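Local coordinates for protein oxidoreductase (Azotobacter vinelandii, PDB 7D5M) that binds NAD in a Rossmann-fold domain and is probably an NAD-dependent dehydrogenase related to inositol dehydrogenase, at residues 154-159 / 280-285. Numbering follows the deposited sequence.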
loop_
_atom_site.group_PDB
_atom_site.type_symbol
_atom_site.label_atom_id
_atom_site.label_comp_id
_atom_site.label_asym_id
_atom_site.label_seq_id
_atom_site.Cartn_x
_atom_site.Cartn_y
_atom_site.Cartn_z
ATOM N N ARG A 154 16.311 10.440 -13.299
ATOM C CA ARG A 154 17.088 10.957 -14.455
ATOM C C ARG A 154 18.392 10.169 -14.571
ATOM O O ARG A 154 18.731 9.727 -15.682
ATOM C CB ARG A 154 17.420 12.441 -14.294
ATOM C CG ARG A 154 18.182 13.017 -15.481
ATOM C CD ARG A 154 18.927 14.281 -15.130
ATOM N NE ARG A 154 20.013 13.972 -14.203
ATOM C CZ ARG A 154 21.139 13.322 -14.510
ATOM N NH1 ARG A 154 21.375 12.890 -15.742
ATOM N NH2 ARG A 154 22.035 13.107 -13.566
ATOM N N ALA A 155 19.119 10.047 -13.463
ATOM C CA ALA A 155 20.469 9.446 -13.420
ATOM C C ALA A 155 20.372 7.958 -13.764
ATOM O O ALA A 155 21.252 7.450 -14.486
ATOM C CB ALA A 155 21.098 9.672 -12.072
ATOM N N MET A 156 19.341 7.269 -13.255
ATOM C CA MET A 156 19.172 5.816 -13.517
ATOM C C MET A 156 18.936 5.603 -15.014
ATOM O O MET A 156 19.518 4.666 -15.594
ATOM C CB MET A 156 17.997 5.246 -12.717
ATOM C CG MET A 156 18.268 5.185 -11.238
ATOM S SD MET A 156 16.742 4.840 -10.357
ATOM C CE MET A 156 16.522 3.102 -10.742
ATOM N N ILE A 157 18.097 6.435 -15.615
ATOM C CA ILE A 157 17.733 6.335 -17.056
ATOM C C ILE A 157 19.002 6.576 -17.880
ATOM O O ILE A 157 19.267 5.771 -18.799
ATOM C CB ILE A 157 16.586 7.302 -17.400
ATOM C CG1 ILE A 157 15.278 6.835 -16.746
ATOM C CG2 ILE A 157 16.431 7.459 -18.907
ATOM C CD1 ILE A 157 14.171 7.861 -16.745
ATOM N N ALA A 158 19.756 7.632 -17.557
ATOM C CA ALA A 158 20.992 8.020 -18.281
ATOM C C ALA A 158 22.045 6.907 -18.208
ATOM O O ALA A 158 22.815 6.774 -19.183
ATOM C CB ALA A 158 21.518 9.325 -17.750
ATOM N N ASP A 159 22.076 6.130 -17.125
ATOM C CA ASP A 159 23.049 5.033 -16.890
ATOM C C ASP A 159 22.535 3.708 -17.483
ATOM O O ASP A 159 23.209 2.690 -17.290
ATOM C CB ASP A 159 23.340 4.879 -15.397
ATOM C CG ASP A 159 24.698 4.280 -15.067
ATOM O OD1 ASP A 159 25.559 4.197 -15.973
ATOM O OD2 ASP A 159 24.883 3.898 -13.898
ATOM N N ALA A 280 13.427 -2.598 -17.303
ATOM C CA ALA A 280 12.889 -2.201 -15.988
ATOM C C ALA A 280 12.005 -0.970 -16.149
ATOM O O ALA A 280 12.140 -0.267 -17.159
ATOM C CB ALA A 280 14.030 -1.937 -15.026
ATOM N N SER A 281 11.154 -0.725 -15.156
ATOM C CA SER A 281 10.341 0.505 -15.035
ATOM C C SER A 281 10.704 1.240 -13.746
ATOM O O SER A 281 11.181 0.613 -12.796
ATOM C CB SER A 281 8.870 0.203 -15.074
ATOM O OG SER A 281 8.506 -0.415 -16.299
ATOM N N LEU A 282 10.503 2.551 -13.728
ATOM C CA LEU A 282 10.450 3.294 -12.454
ATOM C C LEU A 282 9.123 4.040 -12.406
ATOM O O LEU A 282 8.543 4.341 -13.464
ATOM C CB LEU A 282 11.672 4.198 -12.274
ATOM C CG LEU A 282 11.983 5.206 -13.363
ATOM C CD1 LEU A 282 11.090 6.431 -13.263
ATOM C CD2 LEU A 282 13.446 5.619 -13.274
ATOM N N GLU A 283 8.642 4.325 -11.203
ATOM C CA GLU A 283 7.356 5.038 -11.043
ATOM C C GLU A 283 7.392 5.896 -9.783
ATOM O O GLU A 283 7.811 5.412 -8.729
ATOM C CB GLU A 283 6.179 4.072 -11.023
ATOM C CG GLU A 283 4.836 4.790 -10.983
ATOM C CD GLU A 283 3.620 3.894 -11.151
ATOM O OE1 GLU A 283 3.765 2.812 -11.741
ATOM O OE2 GLU A 283 2.526 4.292 -10.692
ATOM N N TRP A 284 6.929 7.130 -9.922
ATOM C CA TRP A 284 6.930 8.146 -8.843
ATOM C C TRP A 284 5.530 8.735 -8.738
ATOM O O TRP A 284 4.903 8.949 -9.777
ATOM C CB TRP A 284 7.980 9.215 -9.139
ATOM C CG TRP A 284 8.146 10.241 -8.059
ATOM C CD1 TRP A 284 8.922 10.135 -6.945
ATOM C CD2 TRP A 284 7.544 11.548 -8.010
ATOM N NE1 TRP A 284 8.829 11.276 -6.195
ATOM C CE2 TRP A 284 8.008 12.167 -6.827
ATOM C CE3 TRP A 284 6.638 12.250 -8.819
ATOM C CZ2 TRP A 284 7.607 13.447 -6.443
ATOM C CZ3 TRP A 284 6.258 13.522 -8.448
ATOM C CH2 TRP A 284 6.743 14.118 -7.282
ATOM N N TRP A 285 5.097 8.998 -7.511
ATOM C CA TRP A 285 3.744 9.480 -7.155
ATOM C C TRP A 285 3.912 10.672 -6.209
ATOM O O TRP A 285 4.575 10.509 -5.169
ATOM C CB TRP A 285 2.981 8.316 -6.521
ATOM C CG TRP A 285 1.620 8.642 -6.006
ATOM C CD1 TRP A 285 0.821 9.697 -6.339
ATOM C CD2 TRP A 285 0.866 7.844 -5.083
ATOM N NE1 TRP A 285 -0.373 9.612 -5.678
ATOM C CE2 TRP A 285 -0.379 8.490 -4.898
ATOM C CE3 TRP A 285 1.119 6.650 -4.407
ATOM C CZ2 TRP A 285 -1.357 7.983 -4.042
ATOM C CZ3 TRP A 285 0.153 6.154 -3.559
ATOM C CH2 TRP A 285 -1.065 6.811 -3.382
#
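Leu282 reaches from the strand 280-285 to the last turn of the helix 148-158 and places a single methyl between Met156 and Ile157. That methyl, CD2, does all the close touching: it lies 4.1 Å from Ile157 CG1 and 4.2 Å from Ile157 CD1. Met156 SD is met more loosely, 4.5 Å from Leu282 CD2. The side chains of Ile157 and Leu282 cross at about a right angle, and the leucine meets the CG1-CD1 arm of the isoleucine with one branch end. In Ile157 the CG1 arm stands anti to the carbonyl carbon (chi1 -69°) and extends toward the strand, whereas CG2 is anti to the backbone N. Leu282 CG sits between its own backbone N and carbonyl carbon (chi1 55°), and with chi2 at 79° CD2 is the methyl turned to the helix. No hydrogen bond joins the two segments; the contact is entirely apolar and small, burying 123 Å² in all, and the backbones stay well apart, with Ile157 CA and Leu282 CA 9.1 Å from each other. Neighbouring strands continue the apolar layer: Val275 of strand 271-277 touches both Ile157 and Leu282, and Phe294 of strand 291-296 packs on Met156. Ile157 also meets Met217 at the end of helix 202-217. Backbone hydrogen bonds of Leu282 with Val275 and of its neighbours Ser281 and Glu283 with strand 291-296 fix the leucine within the sheet, while Ser281 OG bonds to Ala265 O of the second subunit. Away from the NAD site, the arrangement is a helix end packed on one face of a mixed, largely antiparallel sheet, here through one leucine of strand 280-285, as in the C-terminal alpha/beta domain of the GFO/IDH/MocA oxidoreductases.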